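Local structure of spike glycoprotein (Bat coronavirus HKU9, 5GYQ) at residues Q18-R23 with P112-N117; D67-N72 with Y149-I154; H44-Y49 with C101-Y106. The protein is the putative receptor-binding domain of a bat betacoronavirus spike, the part of the trimeric envelope protein that probably attaches the virion to a host-cell receptor. One frame throughout, in Å; residues are numbered along the deposited sequence.

Overall arrangement
All three contacts lie in one domain. Interaction 2 is its middle: strands 63-71 and 146-157 pair with every touching residue buried, its centre about 4 Å from that of the chain. Interaction 3 is in the same antiparallel sheet, where strand 100-111, the neighbour of 146-157, pairs with 43-49, one of the two outermost strands within the chain; a disulfide crosses its ladder, a His-Tyr ring pair lies beside it, and it is only partly buried. Interaction 1 is different in kind, a buried meeting of two loops held by one glutamine amide and small apolar groups. Interactions 1 and 2 both touch the Asn72-linked sugar; interactions 1 and 3 stay about 11 Å apart at their nearest atoms.

Interaction 1 (Q18-R23 with P112-N117); sequences QPVVWR and PYAVAN. With NAG (2-acetamido-2-deoxy-beta-D-glucopyranose), chain B.
Gln18 turns its CG away from its own carbonyl carbon (chi1 -57°) and bends again at chi2 (-68°), which carries the amide across to the backbone of 112-114. There both ends of the amide are used. Gln18 OE1 accepts from Ala114 N at 2.7 Å in a nearly straight bond (172°), although the donor stands above the plane of the amide carbonyl. Gln18 NE2 gives a more bent bond of 2.9 Å to Pro112 O. Two bonds to the backbone on either side of Tyr113 fix the rotation of the amide, and the aliphatic part of the side chain is used too: Gln18 CG rests on Ala114 CB at 3.6 Å.

The contact joins two loops of the receptor-binding domain, one leading into strand 23-27 and the other following strand 100-111. Pro19 opens a short 3-10 turn and puts CG 3.9 Å from Tyr113 CE1 and 3.8 Å from Val115 CG2. Val115 CG2 in turn sits over the centre of the Tyr113 ring, 3.4 Å above its plane. The tyrosine OH is hydrogen-bonded to His75 and to the backbone N of Asn72, while the CE2 edge lies 3.5 Å from O5 of the sugar carried by Asn72, nearly in the ring plane. Further along, Val20 CG2 approaches Ala116 CB at 4.2 Å, with Val136 of helix 130-139 packed against both residues.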
loop_
_atom_site.group_PDB
_atom_site.type_symbol
_atom_site.label_atom_id
_atom_site.label_comp_id
_atom_site.label_asym_id
_atom_site.label_seq_id
_atom_site.Cartn_x
_atom_site.Cartn_y
_atom_site.Cartn_z
ATOM N N GLN A 18 -9.252 4.891 3.567
ATOM C CA GLN A 18 -8.787 5.021 4.938
ATOM C C GLN A 18 -8.011 3.760 5.296
ATOM O O GLN A 18 -8.345 2.675 4.822
ATOM C CB GLN A 18 -9.964 5.232 5.893
ATOM C CG GLN A 18 -10.828 6.443 5.567
ATOM C CD GLN A 18 -10.109 7.763 5.794
ATOM O OE1 GLN A 18 -9.079 7.818 6.467
ATOM N NE2 GLN A 18 -10.652 8.836 5.229
ATOM N N PRO A 19 -6.965 3.898 6.122
ATOM C CA PRO A 19 -6.117 2.748 6.459
ATOM C C PRO A 19 -6.883 1.615 7.135
ATOM O O PRO A 19 -6.493 0.454 6.993
ATOM C CB PRO A 19 -5.073 3.345 7.408
ATOM C CG PRO A 19 -5.662 4.620 7.895
ATOM C CD PRO A 19 -6.505 5.133 6.775
ATOM N N VAL A 20 -7.961 1.937 7.846
ATOM C CA VAL A 20 -8.763 0.899 8.484
ATOM C C VAL A 20 -9.397 -0.014 7.424
ATOM O O VAL A 20 -9.648 -1.190 7.682
ATOM C CB VAL A 20 -9.854 1.502 9.411
ATOM C CG1 VAL A 20 -10.893 2.283 8.615
ATOM C CG2 VAL A 20 -10.517 0.411 10.237
ATOM N N VAL A 21 -9.624 0.515 6.221
ATOM C CA VAL A 21 -10.139 -0.304 5.120
ATOM C C VAL A 21 -9.220 -0.279 3.896
ATOM O O VAL A 21 -9.682 -0.077 2.771
ATOM C CB VAL A 21 -11.557 0.141 4.691
ATOM C CG1 VAL A 21 -12.580 -0.337 5.695
ATOM C CG2 VAL A 21 -11.631 1.657 4.526
ATOM N N TRP A 22 -7.924 -0.492 4.119
ATOM C CA TRP A 22 -6.939 -0.525 3.038
ATOM C C TRP A 22 -7.294 -1.578 1.994
ATOM O O TRP A 22 -7.906 -2.600 2.320
ATOM C CB TRP A 22 -5.535 -0.796 3.588
ATOM C CG TRP A 22 -5.378 -2.119 4.308
ATOM C CD1 TRP A 22 -5.595 -2.360 5.634
ATOM C CD2 TRP A 22 -4.948 -3.367 3.741
ATOM N NE1 TRP A 22 -5.335 -3.678 5.927
ATOM C CE2 TRP A 22 -4.936 -4.317 4.782
ATOM C CE3 TRP A 22 -4.572 -3.771 2.457
ATOM C CZ2 TRP A 22 -4.568 -5.645 4.579
ATOM C CZ3 TRP A 22 -4.207 -5.095 2.256
ATOM C CH2 TRP A 22 -4.208 -6.014 3.313
ATOM N N ARG A 23 -6.910 -1.340 0.742
ATOM C CA ARG A 23 -7.306 -2.263 -0.323
ATOM C C ARG A 23 -6.134 -2.999 -0.959
ATOM O O ARG A 23 -5.061 -2.441 -1.142
ATOM C CB ARG A 23 -8.092 -1.516 -1.401
ATOM C CG ARG A 23 -9.575 -1.395 -1.091
ATOM C CD ARG A 23 -10.122 -0.054 -1.543
ATOM N NE ARG A 23 -11.344 -0.186 -2.330
ATOM C CZ ARG A 23 -12.178 0.819 -2.576
ATOM N NH1 ARG A 23 -11.926 2.024 -2.082
ATOM N NH2 ARG A 23 -13.268 0.618 -3.305
ATOM N N PRO A 112 -10.681 13.929 6.969
ATOM C CA PRO A 112 -10.926 12.861 7.938
ATOM C C PRO A 112 -9.953 11.701 7.760
ATOM O O PRO A 112 -9.748 11.219 6.646
ATOM C CB PRO A 112 -12.361 12.437 7.625
ATOM C CG PRO A 112 -13.012 13.701 7.190
ATOM C CD PRO A 112 -11.947 14.506 6.472
ATOM N N TYR A 113 -9.354 11.282 8.865
ATOM C CA TYR A 113 -8.326 10.258 8.857
ATOM C C TYR A 113 -8.785 9.133 9.771
ATOM O O TYR A 113 -8.663 9.226 10.994
ATOM C CB TYR A 113 -6.992 10.859 9.311
ATOM C CG TYR A 113 -5.781 9.955 9.222
ATOM C CD1 TYR A 113 -5.576 9.125 8.127
ATOM C CD2 TYR A 113 -4.819 9.969 10.223
ATOM C CE1 TYR A 113 -4.453 8.310 8.047
ATOM C CE2 TYR A 113 -3.699 9.167 10.151
ATOM C CZ TYR A 113 -3.520 8.338 9.064
ATOM O OH TYR A 113 -2.401 7.540 9.001
ATOM N N ALA A 114 -9.345 8.083 9.178
ATOM C CA ALA A 114 -9.987 7.025 9.952
ATOM C C ALA A 114 -9.001 5.930 10.332
ATOM O O ALA A 114 -8.669 5.066 9.520
ATOM C CB ALA A 114 -11.155 6.437 9.178
ATOM N N VAL A 115 -8.543 5.972 11.579
ATOM C CA VAL A 115 -7.536 5.042 12.065
ATOM C C VAL A 115 -8.030 4.315 13.309
ATOM O O VAL A 115 -8.367 4.949 14.304
ATOM C CB VAL A 115 -6.216 5.768 12.390
ATOM C CG1 VAL A 115 -5.175 4.789 12.916
ATOM C CG2 VAL A 115 -5.698 6.492 11.165
ATOM N N ALA A 116 -8.075 2.987 13.251
ATOM C CA ALA A 116 -8.483 2.193 14.406
ATOM C C ALA A 116 -7.426 2.291 15.496
ATOM O O ALA A 116 -6.231 2.313 15.204
ATOM C CB ALA A 116 -8.709 0.742 14.010
ATOM N N ASN A 117 -7.862 2.362 16.749
ATOM C CA ASN A 117 -6.920 2.464 17.857
ATOM C C ASN A 117 -7.193 1.425 18.944
ATOM O O ASN A 117 -6.793 1.591 20.093
ATOM C CB ASN A 117 -6.938 3.880 18.446
ATOM C CG ASN A 117 -8.159 4.149 19.300
ATOM O OD1 ASN A 117 -9.256 3.667 19.017
ATOM N ND2 ASN A 117 -7.970 4.923 20.364
HETATM C C1 NAG B . -1.554 11.357 12.572
HETATM C C2 NAG B . -1.147 12.554 13.400
HETATM C C3 NAG B . -0.978 12.140 14.854
HETATM C C4 NAG B . -2.252 11.470 15.365
HETATM C C5 NAG B . -2.751 10.391 14.399
HETATM C C6 NAG B . -4.145 9.913 14.735
HETATM C C7 NAG B . 0.059 14.310 12.186
HETATM C C8 NAG B . 1.395 14.812 11.730
HETATM N N2 NAG B . 0.067 13.168 12.889
HETATM O O3 NAG B . -0.682 13.304 15.614
HETATM O O4 NAG B . -2.002 10.796 16.596
HETATM O O5 NAG B . -2.797 10.864 13.042
HETATM O O6 NAG B . -4.558 8.859 13.877
HETATM O O7 NAG B . -0.985 14.903 11.931
#

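Interaction 2 (D67-N72 with Y149-I154); sequences DVMRIN and YGLAVI. With NAG (2-acetamido-2-deoxy-beta-D-glucopyranose), chain B.
Strand 63-71 here runs against strand 146-157, the middle strand of the domain's five-stranded antiparallel sheet. Asp67, Met69 and Ile71 form the hydrogen-bonded pairs with Val153, Leu151 and Tyr149, each pair closed by two N-H to O=C bonds. All six are of ordinary length, 2.8 to 3.0 Å between N and O. In the non-hydrogen-bonded pairs, the CA of Val68 approaches Leu151 O at 3.3 Å in a CA-H...O contact, and Arg70 lies opposite Gly150.

Side-chain packing is concentrated on the face of Met69, Ile71, Leu151 and Val153. Ile71 sets CG1 anti to its backbone N (chi1 -172°), leaving the CG2 branch to press on Leu151 CB at 3.7 Å, while CD1 reaches Leu151 CD2 at 4.0 Å. Met69 leans toward the partner strand, its SD 4.2 Å from Leu151 CD2 and its CE near Val153 CG2. The charged groups have partners beyond the pair. Asp67 forms a salt bridge with Arg24 and a hydrogen bond with Tyr92 OH; Arg70 forms a salt bridge with Asp15 and hydrogen-bonds to Pro16 O.

Asn72 holds the N-cap position of helix 73-81, its OD1 accepting from His75 N. Its ND2 carries the N-linked sugar through a 1.4 Å bond to NAG C1 and also bonds to Ser146 OG. Helix 73-81 then lays Leu76 and Leu79 over Ile71, helix 86-90 brings Phe87 onto Met69 and Ile71, and strands 23-27 and 100-111 flank the pair within the sheet.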
loop_
_atom_site.group_PDB
_atom_site.type_symbol
_atom_site.label_atom_id
_atom_site.label_comp_id
_atom_site.label_asym_id
_atom_site.label_seq_id
_atom_site.Cartn_x
_atom_site.Cartn_y
_atom_site.Cartn_z
ATOM N N ASP A 67 -0.889 -2.843 -2.031
ATOM C CA ASP A 67 -1.780 -2.427 -0.954
ATOM C C ASP A 67 -1.872 -0.913 -0.924
ATOM O O ASP A 67 -0.864 -0.229 -0.829
ATOM C CB ASP A 67 -1.294 -2.962 0.390
ATOM C CG ASP A 67 -1.201 -4.471 0.407
ATOM O OD1 ASP A 67 -1.962 -5.120 -0.338
ATOM O OD2 ASP A 67 -0.370 -5.010 1.165
ATOM N N VAL A 68 -3.083 -0.385 -1.004
ATOM C CA VAL A 68 -3.256 1.055 -1.126
ATOM C C VAL A 68 -4.097 1.620 0.012
ATOM O O VAL A 68 -5.139 1.052 0.385
ATOM C CB VAL A 68 -3.899 1.417 -2.474
ATOM C CG1 VAL A 68 -4.075 2.920 -2.598
ATOM C CG2 VAL A 68 -3.042 0.892 -3.620
ATOM N N MET A 69 -3.621 2.732 0.567
ATOM C CA MET A 69 -4.335 3.423 1.638
ATOM C C MET A 69 -3.801 4.837 1.791
ATOM O O MET A 69 -2.912 5.246 1.054
ATOM C CB MET A 69 -4.191 2.664 2.957
ATOM C CG MET A 69 -2.783 2.717 3.540
ATOM S SD MET A 69 -2.266 1.144 4.263
ATOM C CE MET A 69 -1.877 0.210 2.784
ATOM N N ARG A 70 -4.338 5.582 2.749
ATOM C CA ARG A 70 -3.791 6.888 3.079
ATOM C C ARG A 70 -3.108 6.821 4.439
ATOM O O ARG A 70 -3.407 5.939 5.245
ATOM C CB ARG A 70 -4.883 7.961 3.064
ATOM C CG ARG A 70 -6.031 7.737 4.031
ATOM C CD ARG A 70 -7.093 8.810 3.846
ATOM N NE ARG A 70 -7.560 8.862 2.463
ATOM C CZ ARG A 70 -7.871 9.979 1.813
ATOM N NH1 ARG A 70 -7.768 11.155 2.419
ATOM N NH2 ARG A 70 -8.283 9.921 0.552
ATOM N N ILE A 71 -2.192 7.750 4.692
ATOM C CA ILE A 71 -1.352 7.676 5.885
ATOM C C ILE A 71 -0.766 9.052 6.197
ATOM O O ILE A 71 -0.369 9.770 5.285
ATOM C CB ILE A 71 -0.222 6.622 5.687
ATOM C CG1 ILE A 71 0.558 6.370 6.975
ATOM C CG2 ILE A 71 0.714 7.023 4.547
ATOM C CD1 ILE A 71 1.553 5.216 6.854
ATOM N N ASN A 72 -0.721 9.447 7.468
ATOM C CA ASN A 72 -0.147 10.756 7.765
ATOM C C ASN A 72 1.320 10.626 8.169
ATOM O O ASN A 72 1.836 9.512 8.291
ATOM C CB ASN A 72 -0.987 11.515 8.817
ATOM C CG ASN A 72 -0.813 11.013 10.253
ATOM O OD1 ASN A 72 -0.039 10.103 10.549
ATOM N ND2 ASN A 72 -1.558 11.646 11.164
ATOM N N TYR A 149 -0.853 11.537 3.091
ATOM C CA TYR A 149 -0.191 11.041 1.899
ATOM C C TYR A 149 -0.864 9.774 1.400
ATOM O O TYR A 149 -1.473 9.034 2.175
ATOM C CB TYR A 149 1.287 10.757 2.171
ATOM C CG TYR A 149 2.056 11.950 2.678
ATOM C CD1 TYR A 149 2.391 12.995 1.828
ATOM C CD2 TYR A 149 2.452 12.030 4.007
ATOM C CE1 TYR A 149 3.093 14.088 2.287
ATOM C CE2 TYR A 149 3.157 13.121 4.474
ATOM C CZ TYR A 149 3.475 14.147 3.609
ATOM O OH TYR A 149 4.179 15.237 4.065
ATOM N N GLY A 150 -0.755 9.532 0.099
ATOM C CA GLY A 150 -1.132 8.252 -0.463
ATOM C C GLY A 150 -0.019 7.259 -0.191
ATOM O O GLY A 150 1.152 7.632 -0.128
ATOM N N LEU A 151 -0.382 5.995 -0.017
ATOM C CA LEU A 151 0.595 4.949 0.240
ATOM C C LEU A 151 0.277 3.696 -0.553
ATOM O O LEU A 151 -0.820 3.124 -0.437
ATOM C CB LEU A 151 0.659 4.602 1.729
ATOM C CG LEU A 151 1.633 3.466 2.065
ATOM C CD1 LEU A 151 3.070 3.905 1.833
ATOM C CD2 LEU A 151 1.451 2.969 3.489
ATOM N N ALA A 152 1.250 3.289 -1.361
ATOM C CA ALA A 152 1.208 2.026 -2.072
ATOM C C ALA A 152 2.329 1.130 -1.564
ATOM O O ALA A 152 3.508 1.459 -1.688
ATOM C CB ALA A 152 1.331 2.245 -3.575
ATOM N N VAL A 153 1.946 0.012 -0.964
ATOM C CA VAL A 153 2.887 -0.997 -0.510
ATOM C C VAL A 153 2.992 -2.067 -1.578
ATOM O O VAL A 153 2.028 -2.788 -1.849
ATOM C CB VAL A 153 2.458 -1.634 0.821
ATOM C CG1 VAL A 153 3.486 -2.663 1.272
ATOM C CG2 VAL A 153 2.264 -0.563 1.882
ATOM N N ILE A 154 4.161 -2.151 -2.198
ATOM C CA ILE A 154 4.388 -3.109 -3.264
ATOM C C ILE A 154 5.140 -4.314 -2.720
ATOM O O ILE A 154 6.310 -4.212 -2.377
ATOM C CB ILE A 154 5.171 -2.471 -4.428
ATOM C CG1 ILE A 154 4.500 -1.164 -4.857
ATOM C CG2 ILE A 154 5.265 -3.434 -5.600
ATOM C CD1 ILE A 154 5.255 -0.398 -5.921
HETATM C C1 NAG B . -1.554 11.357 12.572
HETATM C C2 NAG B . -1.147 12.554 13.400
HETATM C C3 NAG B . -0.978 12.140 14.854
HETATM C C4 NAG B . -2.252 11.470 15.365
HETATM C C5 NAG B . -2.751 10.391 14.399
HETATM C C6 NAG B . -4.145 9.913 14.735
HETATM C C7 NAG B . 0.059 14.310 12.186
HETATM C C8 NAG B . 1.395 14.812 11.730
HETATM N N2 NAG B . 0.067 13.168 12.889
HETATM O O3 NAG B . -0.682 13.304 15.614
HETATM O O4 NAG B . -2.002 10.796 16.596
HETATM O O5 NAG B . -2.797 10.864 13.042
HETATM O O6 NAG B . -4.558 8.859 13.877
HETATM O O7 NAG B . -0.985 14.903 11.931
HETATM O O HOH W 1 1.553 -5.453 -0.842
#

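Interaction 3 (H44-Y49 with C101-Y106); sequences HQLQCY and CLHAFY
A classic beta bulge sets two residues, His44 and Gln45, against the single Ala104: Ala104 O accepts from His44 N at 2.7 Å and from Gln45 N at 2.9 Å. Gln45 O takes Ala104 N in return, and Gln47 closes a regular two-bond pair with Leu102, its N-H to Leu102 O nearly straight at 172°.

The aromatic contact lies at the bulge. With CG anti to the backbone N (chi1 163°), His44 turns the edge of its ring toward the face of Tyr106 in an offset edge-to-face pair, planes at 84°. Its CB lies over the tyrosine ring, 3.9 Å from the centroid, as a CH-pi contact. His44 ND1 gives a weak bond to Tyr106 OH, and Tyr149 stacks on the histidine.

Apolar contacts follow on both faces. Leu46 CD1 reaches His103 CB at 3.8 Å and leans off-centre on the His103 ring, whose nitrogens bond to Val37 O and Thr43 OG1. On the other face, Leu102 CD1 meets the edge of Tyr49, 3.8 Å from its OH.

The covalent link is the Cys48-Cys101 disulfide, SG to SG 2.0 Å, spanning a non-hydrogen-bonded pair whose CA atoms are 4.2 Å apart. This outermost strand is thus crosslinked near Cys48 and held at the bulge by a carbonyl taking two N-H groups, whereas the weak ND1-OH bond probably adds little.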
loop_
_atom_site.group_PDB
_atom_site.type_symbol
_atom_site.label_atom_id
_atom_site.label_comp_id
_atom_site.label_asym_id
_atom_site.label_seq_id
_atom_site.Cartn_x
_atom_site.Cartn_y
_atom_site.Cartn_z
ATOM N N HIS A 44 6.614 11.305 -2.529
ATOM C CA HIS A 44 6.966 11.960 -1.276
ATOM C C HIS A 44 8.107 11.210 -0.606
ATOM O O HIS A 44 9.006 11.817 -0.027
ATOM C CB HIS A 44 5.749 12.031 -0.350
ATOM C CG HIS A 44 6.088 12.307 1.082
ATOM N ND1 HIS A 44 6.262 13.581 1.575
ATOM C CD2 HIS A 44 6.275 11.468 2.129
ATOM C CE1 HIS A 44 6.543 13.516 2.866
ATOM N NE2 HIS A 44 6.559 12.246 3.225
ATOM N N GLN A 45 8.063 9.883 -0.695
ATOM C CA GLN A 45 9.107 9.034 -0.133
ATOM C C GLN A 45 9.001 7.614 -0.684
ATOM O O GLN A 45 7.956 6.978 -0.573
ATOM C CB GLN A 45 9.022 9.011 1.398
ATOM C CG GLN A 45 10.319 9.379 2.107
ATOM C CD GLN A 45 10.346 10.826 2.568
ATOM O OE1 GLN A 45 9.300 11.453 2.754
ATOM N NE2 GLN A 45 11.546 11.365 2.756
ATOM N N LEU A 46 10.081 7.118 -1.279
ATOM C CA LEU A 46 10.097 5.760 -1.817
ATOM C C LEU A 46 11.192 4.929 -1.157
ATOM O O LEU A 46 12.378 5.203 -1.330
ATOM C CB LEU A 46 10.289 5.782 -3.335
ATOM C CG LEU A 46 10.436 4.440 -4.059
ATOM C CD1 LEU A 46 9.194 3.576 -3.902
ATOM C CD2 LEU A 46 10.747 4.664 -5.529
ATOM N N GLN A 47 10.787 3.915 -0.401
ATOM C CA GLN A 47 11.740 3.099 0.342
ATOM C C GLN A 47 11.635 1.632 -0.046
ATOM O O GLN A 47 10.573 1.033 0.070
ATOM C CB GLN A 47 11.514 3.258 1.845
ATOM C CG GLN A 47 12.568 2.588 2.699
ATOM C CD GLN A 47 13.872 3.354 2.708
ATOM O OE1 GLN A 47 13.899 4.552 2.991
ATOM N NE2 GLN A 47 14.965 2.667 2.393
ATOM N N CYS A 48 12.741 1.044 -0.486
ATOM C CA CYS A 48 12.707 -0.341 -0.944
ATOM C C CYS A 48 13.538 -1.286 -0.078
ATOM O O CYS A 48 14.558 -0.900 0.490
ATOM C CB CYS A 48 13.177 -0.423 -2.395
ATOM S SG CYS A 48 12.048 0.310 -3.598
ATOM N N TYR A 49 13.084 -2.533 0.002
ATOM C CA TYR A 49 13.732 -3.577 0.783
ATOM C C TYR A 49 13.894 -4.842 -0.054
ATOM O O TYR A 49 12.902 -5.450 -0.472
ATOM C CB TYR A 49 12.921 -3.891 2.043
ATOM C CG TYR A 49 12.476 -2.669 2.813
ATOM C CD1 TYR A 49 13.272 -2.125 3.815
ATOM C CD2 TYR A 49 11.257 -2.060 2.541
ATOM C CE1 TYR A 49 12.867 -1.007 4.521
ATOM C CE2 TYR A 49 10.845 -0.943 3.241
ATOM C CZ TYR A 49 11.653 -0.422 4.230
ATOM O OH TYR A 49 11.243 0.691 4.926
ATOM N N CYS A 101 8.432 -2.650 -1.765
ATOM C CA CYS A 101 8.610 -1.207 -1.599
ATOM C C CYS A 101 7.434 -0.478 -0.955
ATOM O O CYS A 101 6.273 -0.836 -1.143
ATOM C CB CYS A 101 8.904 -0.561 -2.956
ATOM S SG CYS A 101 10.510 -1.016 -3.644
ATOM N N LEU A 102 7.767 0.559 -0.193
ATOM C CA LEU A 102 6.798 1.489 0.366
ATOM C C LEU A 102 6.864 2.789 -0.417
ATOM O O LEU A 102 7.888 3.480 -0.406
ATOM C CB LEU A 102 7.076 1.756 1.844
ATOM C CG LEU A 102 7.183 0.549 2.771
ATOM C CD1 LEU A 102 7.532 1.005 4.177
ATOM C CD2 LEU A 102 5.886 -0.238 2.767
ATOM N N HIS A 103 5.775 3.117 -1.102
ATOM C CA HIS A 103 5.740 4.320 -1.916
ATOM C C HIS A 103 4.695 5.308 -1.413
ATOM O O HIS A 103 3.496 5.130 -1.625
ATOM C CB HIS A 103 5.467 3.967 -3.378
ATOM C CG HIS A 103 5.708 5.098 -4.328
ATOM N ND1 HIS A 103 5.590 4.962 -5.692
ATOM C CD2 HIS A 103 6.068 6.385 -4.104
ATOM C CE1 HIS A 103 5.863 6.119 -6.273
ATOM N NE2 HIS A 103 6.155 6.997 -5.332
ATOM N N ALA A 104 5.167 6.353 -0.745
ATOM C CA ALA A 104 4.303 7.425 -0.282
ATOM C C ALA A 104 4.351 8.591 -1.260
ATOM O O ALA A 104 5.430 9.041 -1.657
ATOM C CB ALA A 104 4.706 7.874 1.106
ATOM N N PHE A 105 3.174 9.070 -1.648
ATOM C CA PHE A 105 3.063 10.128 -2.645
ATOM C C PHE A 105 2.086 11.208 -2.194
ATOM O O PHE A 105 1.220 10.963 -1.353
ATOM C CB PHE A 105 2.631 9.546 -3.995
ATOM C CG PHE A 105 1.359 8.742 -3.937
ATOM C CD1 PHE A 105 0.136 9.331 -4.217
ATOM C CD2 PHE A 105 1.386 7.394 -3.615
ATOM C CE1 PHE A 105 -1.035 8.592 -4.170
ATOM C CE2 PHE A 105 0.219 6.654 -3.565
ATOM C CZ PHE A 105 -0.991 7.255 -3.844
ATOM N N TYR A 106 2.227 12.401 -2.765
ATOM C CA TYR A 106 1.434 13.555 -2.351
ATOM C C TYR A 106 -0.024 13.478 -2.796
ATOM O O TYR A 106 -0.324 13.102 -3.928
ATOM C CB TYR A 106 2.069 14.847 -2.881
ATOM C CG TYR A 106 3.370 15.204 -2.196
ATOM C CD1 TYR A 106 3.377 15.915 -1.003
ATOM C CD2 TYR A 106 4.589 14.820 -2.735
ATOM C CE1 TYR A 106 4.564 16.239 -0.368
ATOM C CE2 TYR A 106 5.781 15.140 -2.109
ATOM C CZ TYR A 106 5.762 15.847 -0.925
ATOM O OH TYR A 106 6.945 16.165 -0.299
HETATM O O HOH W 2 9.826 14.455 -0.558
#